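Local coordinates for EF0056 (Enterococcus faecalis, PDB 6ORI), which is of unknown function but forms part of the immunoglobulin-like N-terminal region of the enterococcal surface protein, which probably contributes to surface attachment and biofilm formation, at residues Asn30-Gln35 against Lys58-Ala63; Gly238-Asp243 against Leu346-Pro351; Trp263-Lys268 against Gly319-Asn324; Asn251-Thr256 against Phe332-Pro337; Ile184-Tyr189 against Ser215-Tyr220. All coordinates share one frame; numbering follows the deposited sequence.

Contact 1 of 5, residues Asn30-Gln35 against Lys58-Ala63; sequences NFSDLQ and KHNIAA
F31 to D33 pair with K58 and H59 at the open end, where strand 50-59 finishes, of the antiparallel hairpin of strands 31-38 and 50-59, interrupted by a classic beta bulge. F31 and H59 form a non-hydrogen-bonded pair, but both S32 and D33 face K58. Their backbone N-H groups converge on K58 O from the same face of its carbonyl plane, S32 N at 2.9 Å and D33 N at 3.1 Å, and K58 N returns a bond to D33 O. On the F31 side of the hairpin, the phenyl ring lies alongside H59, with CD2 3.7 Å from H59 CB, and its CZ reaches A63 CB. The rings of F31 and H59 meet obliquely at 56°; the imidazole is held by Y118 and by G128 O. K58 takes the other side and bends at its last torsion to give NZ bonds to H59 O and T132 O. Ahead of the bulge, N30 ND2 lies 3.7 Å from I61 CB, while N30 OD1 accepts from A291 N. S32 turns its hydroxyl between its own N and carbonyl carbon (chi1 58°), which lets OG donate to N60 OD1 over 2.9 Å.

Contact 2 of 5, residues Gly238-Asp243 against Leu346-Pro351; sequences GAIILD and LQLTKP
I240 and L346 sit side by side as a hydrogen-bonded antiparallel pair where strands 239-248 and 340-348 meet, two neighbours within the five-stranded sheet of an immunoglobulin-like domain. Their apolar side chains share one face with those of L242 and L348 and pack against one another across the strands. The CD1 methyl of L346 fits into the dip between two residues of the opposing strand, 4.4 Å from I240 CB and 4.2 Å from L242 CG. With CG of L346 anti to its carbonyl carbon (chi1 -49°), the root of the side chain lies beside the carbonyl of I240, CG 3.3 Å from I240 O. I240 turns CD1 away from L346 toward L348, where in the conformer given it meets CD2 at 4.2 Å. I280 adds to the packing around L346, L273 to that around I240, and Y220 to that around L348. The other face carries A239 and Q347. There the small methyl of A239 nestles against the backbone, with CB 3.2 Å from L346 O. Where the strands part, L348 N gives a nearly straight bond to G238 O, 3.0 Å long at 175° and in the carbonyl plane.

Contact 3 of 5, residues Trp263-Lys268 against Gly319-Asn324; sequences WYANYK and GSITDN
A265 with I321 and Y267 with G319 are hydrogen-bonded antiparallel pairs, on strands whose axes come within 4.6 Å and run at 162° to each other. N266 and S320 form the non-hydrogen-bonded pair between them. The Y267 ring swings across the strand boundary and lies flat over the glycine: CG is tucked between the backbone N and carbonyl carbon (chi1 43°), and G319 O sits 3.5 Å above the ring plane, over its centre. G319 C approaches CZ of that ring to 3.4 Å, so the glycine backbone itself forms the surface beneath it. The phenol end bonds to A306 O, and a water donates to Y267 OH and lies within bonding distance of S320 O. Beside this pair, the CB atom of A265 touches CG2 of I321 at 4.0 Å, and both side chains pack on M282. The other face of the sheet carries Y264 and T322 in a CH-pi contact, with T322 CB 3.5 Å from the centroid of the Y264 ring and 6° off its normal. From there OG1 turns back to donate to W263 O at 2.7 Å. N266 anchors its ND2 on S382 and W380 of the next strand, while a water joins its OD1 to G319 O. A ring covering a cross-strand glycine is the aromatic rescue of glycine known from antiparallel sheets, placed here where edge strand 318-322 closes the four-stranded sheet.

Contact 4 of 5, residues Asn251-Thr256 against Phe332-Pro337; sequences NFSYST and FANASP
F332 and Y254 form an offset stack, centroids 4.7 Å apart and planes 17° from parallel, with the tyrosine shifted so that its CB, more than its ring, stands over the phenylalanine. That CB lies 3.7 Å from the F332 centroid, a CH-pi contact over the face. F332 also meets F252, its CD1 lying at the edge of that ring. N334 works next to the stack: its OD1 accepts from Y254 N over 2.9 Å, with the donor above the plane of the side-chain carbonyl. This takes up an N-H of the first turn of helix 254-257, whose N-cap S253 accepts from T256 N through OG. N251 holds the far side of the type II turn A333-S336. Its CG stands between the backbone N and carbonyl carbon (chi1 64°), which carries ND2 to A335 O at 3.3 Å; N251 CB touches P337 CD. A335 N also donates to F252 O, 3.3 Å away and from above the carbonyl plane. K248 reaches the carbonyl oxygens of F252, F332 and S336. The turn, which precedes strand 340-348, packs on the start of helix 254-257, and Y254 OH is hydrogen-bonded to W263 N just before strand 264-269.

Contact 5 of 5, residues Ile184-Tyr189 against Ser215-Tyr220; sequences IESTGY and SVNTKY
N217 lays its side-chain amide against the backbone of S186 and T187, and its OD1 takes the N-H of T187 in a nearly straight bond, 2.8 Å long at 178° and in the carbonyl plane. The asparagine reaches it with chi1 at -124°, away from the staggered values, consistent with the amide being held by its partners. ND2 of the same group donates to a water 3.1 Å away, which in turn donates to T187 OG1 and to E185 OE1; that carboxylate oxygen also forms a salt bridge with R168. A second water sits 2.6 Å from S215 OG and makes only a weak contact with S186 OG. Nearby, Q35 OE1 is weakly bonded to both serines. One further water lies within bonding distance of the carbonyl oxygens of T187 and V216. Strand 184-189 and segment 215-220, part of strand 211-221, belong to different sheets; the two segment axes come no closer than 6.5 Å, at 98°, so they do not pair as strands. The contact is a water-bridged crossing between the ten-stranded and five-stranded antiparallel sheets, close to the centre of the chain.

In the fold
Contact 2 and one side of contact 5 lie in the same sheet, where I241 and D243 probably bond to K219 and N217; the other side of contact 5 lies in the sheet of contact 1, where L34 and F31 pack on I184. Contact 2 is buried and apolar, and the other four are partly buried. Contact 5, nearest the chain centre, is polar and bridged by waters where two sheets cross. Contact 1 relies on backbone bonds round its bulge and on polar side chains. Aromatic rings mark contacts 3 and 4; one pairs an edge strand, the other joins loops, and W263 links them through Y254 and F252. Contact 4 also meets contact 1, where K58 touches P337.

Contact 1 of 5, residues Asn30-Gln35 against Lys58-Ala63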
# COMPACT_ATOMS: atom_id res chain seq x y z
N ASN A 30 6.66 -13.19 11.68
CA ASN A 30 6.81 -13.94 10.45
C ASN A 30 5.63 -13.77 9.50
O ASN A 30 5.46 -14.55 8.57
CB ASN A 30 6.98 -15.43 10.77
CG ASN A 30 8.02 -15.68 11.85
OD1 ASN A 30 9.11 -15.11 11.83
ND2 ASN A 30 7.66 -16.54 12.81
N PHE A 31 4.81 -12.77 9.74
CA PHE A 31 3.81 -12.35 8.76
C PHE A 31 4.53 -11.58 7.68
O PHE A 31 5.53 -10.92 7.97
CB PHE A 31 2.74 -11.48 9.42
CG PHE A 31 2.01 -12.19 10.51
CD1 PHE A 31 2.47 -12.18 11.82
CD2 PHE A 31 0.85 -12.89 10.25
CE1 PHE A 31 1.80 -12.84 12.81
CE2 PHE A 31 0.18 -13.56 11.24
CZ PHE A 31 0.67 -13.55 12.52
N SER A 32 4.05 -11.62 6.44
CA SER A 32 4.70 -10.86 5.38
C SER A 32 3.77 -10.01 4.54
O SER A 32 4.26 -9.15 3.83
CB SER A 32 5.56 -11.74 4.48
OG SER A 32 4.79 -12.76 3.89
N ASP A 33 2.46 -10.18 4.62
CA ASP A 33 1.59 -9.34 3.81
C ASP A 33 0.21 -9.22 4.41
O ASP A 33 -0.32 -10.16 5.00
CB ASP A 33 1.48 -9.91 2.39
CG ASP A 33 1.20 -8.86 1.33
OD1 ASP A 33 1.17 -7.63 1.61
OD2 ASP A 33 1.08 -9.27 0.15
N LEU A 34 -0.34 -8.02 4.27
CA LEU A 34 -1.72 -7.73 4.63
C LEU A 34 -2.15 -6.57 3.77
O LEU A 34 -1.51 -5.52 3.76
CB LEU A 34 -1.80 -7.39 6.12
CG LEU A 34 -3.19 -7.14 6.69
CD1 LEU A 34 -4.06 -8.39 6.59
CD2 LEU A 34 -3.08 -6.67 8.13
N GLN A 35 -3.19 -6.77 2.96
CA GLN A 35 -3.65 -5.75 2.04
C GLN A 35 -5.16 -5.64 2.05
O GLN A 35 -5.86 -6.64 2.23
CB GLN A 35 -3.23 -6.08 0.61
CG GLN A 35 -1.76 -6.25 0.39
CD GLN A 35 -1.00 -4.97 0.47
OE1 GLN A 35 -1.53 -3.88 0.26
NE2 GLN A 35 0.26 -5.09 0.79
N LYS A 58 -0.69 -12.97 4.11
CA LYS A 58 0.27 -14.04 3.97
C LYS A 58 1.19 -14.05 5.18
O LYS A 58 1.66 -12.99 5.67
CB LYS A 58 1.10 -13.92 2.69
CG LYS A 58 2.17 -15.01 2.69
CD LYS A 58 2.96 -15.07 1.47
CE LYS A 58 4.21 -15.93 1.67
NZ LYS A 58 3.98 -17.22 2.36
N HIS A 59 1.48 -15.25 5.64
CA HIS A 59 2.51 -15.47 6.66
C HIS A 59 3.41 -16.62 6.24
O HIS A 59 3.09 -17.40 5.33
CB HIS A 59 1.93 -15.63 8.07
CG HIS A 59 0.87 -16.67 8.17
ND1 HIS A 59 -0.43 -16.44 7.77
CD2 HIS A 59 0.92 -17.94 8.62
CE1 HIS A 59 -1.13 -17.54 7.97
NE2 HIS A 59 -0.33 -18.47 8.47
N ASN A 60 4.57 -16.70 6.89
CA ASN A 60 5.66 -17.52 6.38
C ASN A 60 5.97 -18.70 7.28
O ASN A 60 6.67 -19.64 6.85
CB ASN A 60 6.94 -16.68 6.24
CG ASN A 60 6.75 -15.46 5.38
OD1 ASN A 60 5.81 -15.36 4.59
ND2 ASN A 60 7.68 -14.52 5.50
N ILE A 61 5.46 -18.65 8.51
CA ILE A 61 5.61 -19.71 9.51
C ILE A 61 4.24 -19.90 10.14
O ILE A 61 3.52 -18.93 10.33
CB ILE A 61 6.63 -19.31 10.60
CG1 ILE A 61 8.02 -19.08 9.99
CG2 ILE A 61 6.72 -20.35 11.70
CD1 ILE A 61 8.62 -20.32 9.34
N ALA A 62 3.86 -21.13 10.45
CA ALA A 62 2.55 -21.38 10.98
C ALA A 62 2.26 -20.46 12.16
O ALA A 62 3.13 -20.18 12.98
CB ALA A 62 2.43 -22.84 11.39
N ALA A 63 1.04 -19.94 12.19
CA ALA A 63 0.59 -19.05 13.24
C ALA A 63 -0.75 -19.53 13.74
O ALA A 63 -1.44 -20.29 13.07
CB ALA A 63 0.47 -17.62 12.73
O HOH W 1 4.53 -17.60 13.05

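Contact 2 of 5, residues Gly238-Asp243 against Leu346-Pro351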
# COMPACT_ATOMS: atom_id res chain seq x y z
N GLY A 238 16.00 15.07 4.20
CA GLY A 238 15.10 13.94 4.26
C GLY A 238 14.56 13.58 2.89
O GLY A 238 14.95 14.11 1.85
N ALA A 239 13.67 12.62 2.89
CA ALA A 239 13.19 12.04 1.65
C ALA A 239 11.80 11.51 1.81
O ALA A 239 11.38 11.12 2.90
CB ALA A 239 14.11 10.93 1.23
N ILE A 240 11.05 11.50 0.72
CA ILE A 240 9.82 10.73 0.68
C ILE A 240 10.15 9.37 0.10
O ILE A 240 10.73 9.27 -0.98
CB ILE A 240 8.72 11.42 -0.12
CG1 ILE A 240 8.35 12.75 0.53
CG2 ILE A 240 7.50 10.49 -0.23
CD1 ILE A 240 7.50 13.65 -0.35
N ILE A 241 9.82 8.33 0.86
CA ILE A 241 10.07 6.95 0.48
C ILE A 241 8.81 6.34 -0.08
O ILE A 241 7.75 6.43 0.54
CB ILE A 241 10.49 6.08 1.69
CG1 ILE A 241 11.53 6.78 2.57
CG2 ILE A 241 11.00 4.72 1.24
CD1 ILE A 241 12.76 7.20 1.85
N LEU A 242 8.91 5.74 -1.25
CA LEU A 242 7.82 5.00 -1.88
C LEU A 242 8.17 3.54 -1.78
O LEU A 242 9.20 3.10 -2.32
CB LEU A 242 7.64 5.34 -3.35
CG LEU A 242 7.56 6.80 -3.73
CD1 LEU A 242 7.34 6.94 -5.25
CD2 LEU A 242 6.45 7.45 -2.95
N ASP A 243 7.33 2.77 -1.11
CA ASP A 243 7.47 1.33 -1.07
C ASP A 243 6.40 0.72 -1.96
O ASP A 243 5.20 0.77 -1.63
CB ASP A 243 7.38 0.82 0.37
CG ASP A 243 8.69 1.03 1.14
OD1 ASP A 243 9.69 1.42 0.53
OD2 ASP A 243 8.71 0.80 2.36
N LEU A 346 13.08 9.49 -2.64
CA LEU A 346 12.97 10.79 -3.30
C LEU A 346 13.59 11.81 -2.38
O LEU A 346 12.95 12.25 -1.44
CB LEU A 346 11.50 11.15 -3.55
CG LEU A 346 10.61 10.08 -4.21
CD1 LEU A 346 9.19 10.59 -4.37
CD2 LEU A 346 11.15 9.69 -5.55
N GLN A 347 14.83 12.18 -2.64
CA GLN A 347 15.52 13.15 -1.81
C GLN A 347 14.95 14.53 -2.03
O GLN A 347 14.79 14.97 -3.16
CB GLN A 347 17.00 13.13 -2.12
CG GLN A 347 17.63 11.74 -1.97
CD GLN A 347 19.14 11.78 -1.85
OE1 GLN A 347 19.79 12.68 -2.39
NE2 GLN A 347 19.71 10.82 -1.14
N LEU A 348 14.59 15.21 -0.96
CA LEU A 348 14.05 16.55 -1.07
C LEU A 348 15.15 17.60 -1.17
O LEU A 348 16.21 17.45 -0.58
CB LEU A 348 13.17 16.85 0.14
CG LEU A 348 11.98 15.90 0.32
CD1 LEU A 348 11.29 16.23 1.62
CD2 LEU A 348 11.02 15.98 -0.84
N THR A 349 14.87 18.69 -1.88
CA THR A 349 15.84 19.75 -2.09
C THR A 349 15.87 20.72 -0.94
O THR A 349 16.84 21.47 -0.78
CB THR A 349 15.50 20.57 -3.33
OG1 THR A 349 14.17 21.05 -3.19
CG2 THR A 349 15.62 19.73 -4.59
N LYS A 350 14.80 20.75 -0.15
CA LYS A 350 14.75 21.56 1.05
C LYS A 350 13.78 20.88 2.01
O LYS A 350 13.05 19.96 1.61
CB LYS A 350 14.33 23.00 0.73
CG LYS A 350 13.02 23.11 0.02
CD LYS A 350 12.78 24.52 -0.49
CE LYS A 350 13.71 24.87 -1.63
NZ LYS A 350 13.39 26.17 -2.25
N PRO A 351 13.78 21.31 3.28
CA PRO A 351 12.88 20.67 4.25
C PRO A 351 11.42 20.78 3.85
O PRO A 351 11.03 21.76 3.20
CB PRO A 351 13.15 21.45 5.54
CG PRO A 351 14.51 22.02 5.37
CD PRO A 351 14.62 22.34 3.91
O HOH W 2 17.36 15.42 1.12

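Contact 3 of 5, residues Trp263-Lys268 against Gly319-Asn324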
# COMPACT_ATOMS: atom_id res chain seq x y z
N TRP A 263 11.64 -6.44 -18.29
CA TRP A 263 10.61 -5.59 -17.70
C TRP A 263 11.22 -4.30 -17.18
O TRP A 263 12.44 -4.19 -16.98
CB TRP A 263 9.94 -6.29 -16.52
CG TRP A 263 9.04 -7.43 -16.88
CD1 TRP A 263 8.82 -7.98 -18.11
CD2 TRP A 263 8.24 -8.17 -15.97
NE1 TRP A 263 7.91 -9.02 -18.01
CE2 TRP A 263 7.56 -9.15 -16.70
CE3 TRP A 263 8.03 -8.09 -14.58
CZ2 TRP A 263 6.68 -10.04 -16.09
CZ3 TRP A 263 7.17 -8.98 -13.98
CH2 TRP A 263 6.51 -9.95 -14.74
N TYR A 264 10.34 -3.32 -16.99
CA TYR A 264 10.70 -2.02 -16.42
C TYR A 264 10.00 -1.82 -15.10
O TYR A 264 8.82 -2.19 -14.95
CB TYR A 264 10.31 -0.89 -17.36
CG TYR A 264 11.19 -0.78 -18.58
CD1 TYR A 264 11.23 -1.81 -19.51
CD2 TYR A 264 12.03 0.30 -18.77
CE1 TYR A 264 12.05 -1.74 -20.64
CE2 TYR A 264 12.84 0.39 -19.91
CZ TYR A 264 12.85 -0.65 -20.83
OH TYR A 264 13.67 -0.57 -21.95
N ALA A 265 10.73 -1.23 -14.17
CA ALA A 265 10.17 -0.69 -12.93
C ALA A 265 9.81 0.76 -13.21
O ALA A 265 10.65 1.52 -13.71
CB ALA A 265 11.23 -0.79 -11.83
N ASN A 266 8.57 1.13 -12.91
CA ASN A 266 8.02 2.45 -13.22
C ASN A 266 7.56 3.16 -11.97
O ASN A 266 7.05 2.53 -11.05
CB ASN A 266 6.79 2.38 -14.15
CG ASN A 266 7.10 1.79 -15.48
OD1 ASN A 266 7.33 2.54 -16.44
ND2 ASN A 266 7.13 0.48 -15.57
N TYR A 267 7.71 4.48 -11.97
CA TYR A 267 7.34 5.30 -10.83
C TYR A 267 6.89 6.64 -11.36
O TYR A 267 7.38 7.12 -12.38
CB TYR A 267 8.52 5.41 -9.84
CG TYR A 267 9.84 5.64 -10.55
CD1 TYR A 267 10.59 4.59 -11.03
CD2 TYR A 267 10.32 6.91 -10.77
CE1 TYR A 267 11.78 4.80 -11.75
CE2 TYR A 267 11.49 7.13 -11.47
CZ TYR A 267 12.21 6.07 -11.96
OH TYR A 267 13.37 6.30 -12.68
N LYS A 268 5.95 7.23 -10.65
CA LYS A 268 5.40 8.53 -11.00
C LYS A 268 5.21 9.32 -9.74
O LYS A 268 4.65 8.83 -8.75
CB LYS A 268 4.06 8.39 -11.72
CG LYS A 268 3.49 9.72 -12.23
CD LYS A 268 2.15 9.51 -12.94
CE LYS A 268 1.70 10.78 -13.67
NZ LYS A 268 1.54 11.92 -12.73
N GLY A 319 9.29 8.12 -14.36
CA GLY A 319 10.53 7.53 -14.79
C GLY A 319 10.40 6.02 -14.80
O GLY A 319 9.40 5.45 -14.34
N SER A 320 11.40 5.38 -15.37
CA SER A 320 11.48 3.94 -15.40
C SER A 320 12.91 3.50 -15.53
O SER A 320 13.77 4.28 -15.92
CB SER A 320 10.64 3.37 -16.54
OG SER A 320 11.20 3.70 -17.80
N ILE A 321 13.15 2.25 -15.19
CA ILE A 321 14.46 1.65 -15.30
C ILE A 321 14.30 0.18 -15.63
O ILE A 321 13.34 -0.44 -15.24
CB ILE A 321 15.31 1.84 -14.03
CG1 ILE A 321 16.75 1.36 -14.29
CG2 ILE A 321 14.62 1.19 -12.82
CD1 ILE A 321 17.76 1.90 -13.33
N THR A 322 15.24 -0.32 -16.42
CA THR A 322 15.32 -1.74 -16.71
C THR A 322 16.76 -2.22 -16.52
O THR A 322 17.67 -1.43 -16.20
CB THR A 322 14.82 -2.05 -18.11
OG1 THR A 322 14.70 -3.47 -18.25
CG2 THR A 322 15.76 -1.56 -19.19
N ASP A 323 16.96 -3.50 -16.76
CA ASP A 323 18.27 -4.12 -16.77
C ASP A 323 18.14 -5.39 -17.59
O ASP A 323 17.09 -6.03 -17.60
CB ASP A 323 18.74 -4.46 -15.35
CG ASP A 323 20.25 -4.73 -15.29
OD1 ASP A 323 20.67 -5.87 -15.55
OD2 ASP A 323 21.04 -3.78 -15.04
N ASN A 324 19.21 -5.80 -18.26
CA ASN A 324 19.18 -7.06 -18.98
C ASN A 324 19.05 -8.26 -18.05
O ASN A 324 18.69 -9.33 -18.50
CB ASN A 324 20.36 -7.18 -19.94
CG ASN A 324 20.32 -6.13 -21.02
OD1 ASN A 324 21.19 -5.25 -21.11
ND2 ASN A 324 19.28 -6.17 -21.80
O HOH W 3 7.20 5.45 -16.16
O HOH W 4 15.48 6.28 -14.41

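Contact 4 of 5, residues Asn251-Thr256 against Phe332-Pro337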
# COMPACT_ATOMS: atom_id res chain seq x y z
N ASN A 251 4.00 -18.36 -6.91
CA ASN A 251 5.40 -18.28 -6.53
C ASN A 251 6.28 -17.84 -7.71
O ASN A 251 7.30 -18.46 -8.02
CB ASN A 251 5.89 -19.63 -5.97
CG ASN A 251 5.86 -20.73 -6.99
OD1 ASN A 251 5.03 -20.75 -7.88
ND2 ASN A 251 6.82 -21.65 -6.89
N PHE A 252 5.88 -16.75 -8.36
CA PHE A 252 6.56 -16.24 -9.56
C PHE A 252 8.08 -16.19 -9.43
O PHE A 252 8.62 -15.75 -8.42
CB PHE A 252 6.05 -14.83 -9.85
CG PHE A 252 6.60 -14.21 -11.11
CD1 PHE A 252 6.33 -14.77 -12.34
CD2 PHE A 252 7.36 -13.06 -11.05
CE1 PHE A 252 6.80 -14.18 -13.51
CE2 PHE A 252 7.83 -12.46 -12.21
CZ PHE A 252 7.55 -13.02 -13.43
N SER A 253 8.74 -16.67 -10.48
CA SER A 253 10.15 -16.43 -10.71
C SER A 253 10.32 -15.60 -11.99
O SER A 253 9.96 -16.05 -13.08
CB SER A 253 10.88 -17.74 -10.88
OG SER A 253 12.18 -17.52 -11.42
N TYR A 254 10.90 -14.42 -11.85
CA TYR A 254 11.20 -13.59 -13.02
C TYR A 254 12.19 -14.27 -13.94
O TYR A 254 11.99 -14.32 -15.15
CB TYR A 254 11.77 -12.25 -12.58
CG TYR A 254 12.12 -11.31 -13.73
CD1 TYR A 254 11.17 -10.46 -14.27
CD2 TYR A 254 13.41 -11.26 -14.24
CE1 TYR A 254 11.49 -9.60 -15.33
CE2 TYR A 254 13.75 -10.40 -15.28
CZ TYR A 254 12.78 -9.57 -15.82
OH TYR A 254 13.05 -8.67 -16.83
N SER A 255 13.25 -14.81 -13.36
CA SER A 255 14.32 -15.44 -14.12
C SER A 255 13.82 -16.59 -14.97
O SER A 255 14.19 -16.71 -16.14
CB SER A 255 15.40 -15.92 -13.14
OG SER A 255 15.96 -14.82 -12.46
N THR A 256 12.97 -17.43 -14.40
CA THR A 256 12.51 -18.60 -15.13
C THR A 256 11.31 -18.32 -16.05
O THR A 256 11.20 -18.90 -17.12
CB THR A 256 12.17 -19.77 -14.22
OG1 THR A 256 11.02 -19.46 -13.44
CG2 THR A 256 13.32 -20.10 -13.31
N PHE A 332 12.92 -10.38 -6.58
CA PHE A 332 11.62 -10.93 -6.95
C PHE A 332 11.18 -12.08 -6.05
O PHE A 332 10.11 -12.65 -6.27
CB PHE A 332 11.64 -11.42 -8.39
CG PHE A 332 11.49 -10.33 -9.42
CD1 PHE A 332 10.25 -9.93 -9.87
CD2 PHE A 332 12.61 -9.71 -9.95
CE1 PHE A 332 10.12 -8.95 -10.82
CE2 PHE A 332 12.47 -8.72 -10.90
CZ PHE A 332 11.21 -8.34 -11.31
N ALA A 333 11.99 -12.42 -5.05
CA ALA A 333 11.70 -13.59 -4.21
C ALA A 333 11.44 -14.78 -5.13
O ALA A 333 10.41 -15.44 -5.02
CB ALA A 333 10.51 -13.31 -3.28
N ASN A 334 12.38 -15.05 -6.05
CA ASN A 334 12.15 -16.00 -7.11
C ASN A 334 11.77 -17.37 -6.57
O ASN A 334 12.42 -17.89 -5.65
CB ASN A 334 13.37 -16.15 -8.04
CG ASN A 334 13.59 -14.95 -8.99
OD1 ASN A 334 12.65 -14.32 -9.52
ND2 ASN A 334 14.86 -14.65 -9.23
N ALA A 335 10.71 -17.92 -7.14
CA ALA A 335 10.19 -19.26 -6.83
C ALA A 335 9.56 -19.36 -5.44
O ALA A 335 9.21 -20.46 -5.00
CB ALA A 335 11.27 -20.30 -7.02
N SER A 336 9.36 -18.22 -4.78
CA SER A 336 8.72 -18.16 -3.47
C SER A 336 7.41 -17.37 -3.57
O SER A 336 7.31 -16.48 -4.41
CB SER A 336 9.62 -17.43 -2.48
OG SER A 336 8.98 -17.20 -1.23
N PRO A 337 6.42 -17.70 -2.73
CA PRO A 337 5.19 -16.92 -2.72
C PRO A 337 5.31 -15.62 -1.95
O PRO A 337 4.32 -14.90 -1.87
CB PRO A 337 4.20 -17.87 -2.03
CG PRO A 337 5.02 -18.70 -1.15
CD PRO A 337 6.31 -18.92 -1.92

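Contact 5 of 5, residues Ile184-Tyr189 against Ser215-Tyr220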
# COMPACT_ATOMS: atom_id res chain seq x y z
N ILE A 184 3.67 -4.75 8.57
CA ILE A 184 2.40 -5.39 8.23
C ILE A 184 1.31 -4.34 8.42
O ILE A 184 0.43 -4.43 9.28
CB ILE A 184 2.15 -6.64 9.08
CG1 ILE A 184 3.40 -7.54 9.06
CG2 ILE A 184 0.95 -7.43 8.56
CD1 ILE A 184 3.84 -8.00 7.68
N GLU A 185 1.47 -3.28 7.63
CA GLU A 185 0.52 -2.20 7.56
C GLU A 185 0.53 -1.59 6.17
O GLU A 185 1.59 -1.50 5.52
CB GLU A 185 0.80 -1.13 8.60
CG GLU A 185 2.04 -0.33 8.45
CD GLU A 185 2.05 0.82 9.42
OE1 GLU A 185 1.28 1.79 9.23
OE2 GLU A 185 2.82 0.75 10.40
N SER A 186 -0.63 -1.17 5.71
CA SER A 186 -0.76 -0.56 4.41
C SER A 186 -1.76 0.55 4.50
O SER A 186 -2.86 0.36 5.03
CB SER A 186 -1.19 -1.61 3.43
OG SER A 186 -1.25 -1.06 2.13
N THR A 187 -1.39 1.73 3.99
CA THR A 187 -2.24 2.92 3.98
C THR A 187 -2.41 3.37 2.54
O THR A 187 -1.39 3.65 1.86
CB THR A 187 -1.63 4.06 4.80
OG1 THR A 187 -1.52 3.66 6.17
CG2 THR A 187 -2.48 5.34 4.71
N GLY A 188 -3.66 3.45 2.07
CA GLY A 188 -3.98 3.81 0.70
C GLY A 188 -5.19 4.72 0.64
O GLY A 188 -5.59 5.24 1.67
N TYR A 189 -5.71 4.92 -0.56
CA TYR A 189 -6.89 5.75 -0.74
C TYR A 189 -7.87 5.15 -1.70
O TYR A 189 -7.50 4.39 -2.59
CB TYR A 189 -6.53 7.19 -1.14
CG TYR A 189 -5.92 7.34 -2.51
CD1 TYR A 189 -4.56 7.12 -2.73
CD2 TYR A 189 -6.69 7.69 -3.60
CE1 TYR A 189 -4.01 7.24 -3.99
CE2 TYR A 189 -6.15 7.82 -4.86
CZ TYR A 189 -4.82 7.60 -5.05
OH TYR A 189 -4.29 7.73 -6.32
N SER A 215 0.57 -2.17 -4.36
CA SER A 215 0.29 -1.07 -3.47
C SER A 215 1.50 -0.17 -3.40
O SER A 215 2.62 -0.59 -3.68
CB SER A 215 -0.11 -1.57 -2.09
OG SER A 215 0.88 -2.43 -1.55
N VAL A 216 1.27 1.08 -3.04
CA VAL A 216 2.34 2.03 -2.76
C VAL A 216 2.10 2.69 -1.41
O VAL A 216 1.08 3.38 -1.24
CB VAL A 216 2.44 3.08 -3.87
CG1 VAL A 216 3.42 4.17 -3.49
CG2 VAL A 216 2.88 2.44 -5.17
N ASN A 217 3.02 2.46 -0.48
CA ASN A 217 3.03 3.11 0.84
C ASN A 217 4.06 4.22 0.75
O ASN A 217 5.04 4.11 -0.00
CB ASN A 217 3.46 2.13 1.94
CG ASN A 217 2.45 1.99 3.12
OD1 ASN A 217 1.24 1.96 2.95
ND2 ASN A 217 2.98 1.88 4.33
N THR A 218 3.84 5.30 1.47
CA THR A 218 4.73 6.45 1.46
C THR A 218 5.10 6.79 2.89
O THR A 218 4.36 6.50 3.83
CB THR A 218 4.08 7.68 0.82
OG1 THR A 218 3.07 8.18 1.69
CG2 THR A 218 3.49 7.37 -0.55
N LYS A 219 6.27 7.37 3.05
CA LYS A 219 6.73 7.81 4.35
C LYS A 219 7.71 8.95 4.16
O LYS A 219 8.49 8.94 3.21
CB LYS A 219 7.46 6.66 5.06
CG LYS A 219 7.92 7.00 6.45
CD LYS A 219 8.77 5.91 7.06
CE LYS A 219 9.22 6.34 8.44
NZ LYS A 219 10.09 5.33 9.11
N TYR A 220 7.63 9.96 4.99
CA TYR A 220 8.72 10.92 5.11
C TYR A 220 9.78 10.36 6.04
O TYR A 220 9.51 10.09 7.22
CB TYR A 220 8.23 12.25 5.65
CG TYR A 220 9.39 13.14 6.00
CD1 TYR A 220 10.06 13.84 5.01
CD2 TYR A 220 9.85 13.24 7.31
CE1 TYR A 220 11.14 14.66 5.33
CE2 TYR A 220 10.92 14.04 7.64
CZ TYR A 220 11.57 14.74 6.65
OH TYR A 220 12.64 15.53 6.98
O HOH W 5 0.66 1.83 6.46
O HOH W 6 1.78 -1.86 0.85
O HOH W 7 1.38 5.02 2.98
O HOH W 8 -0.37 5.53 0.17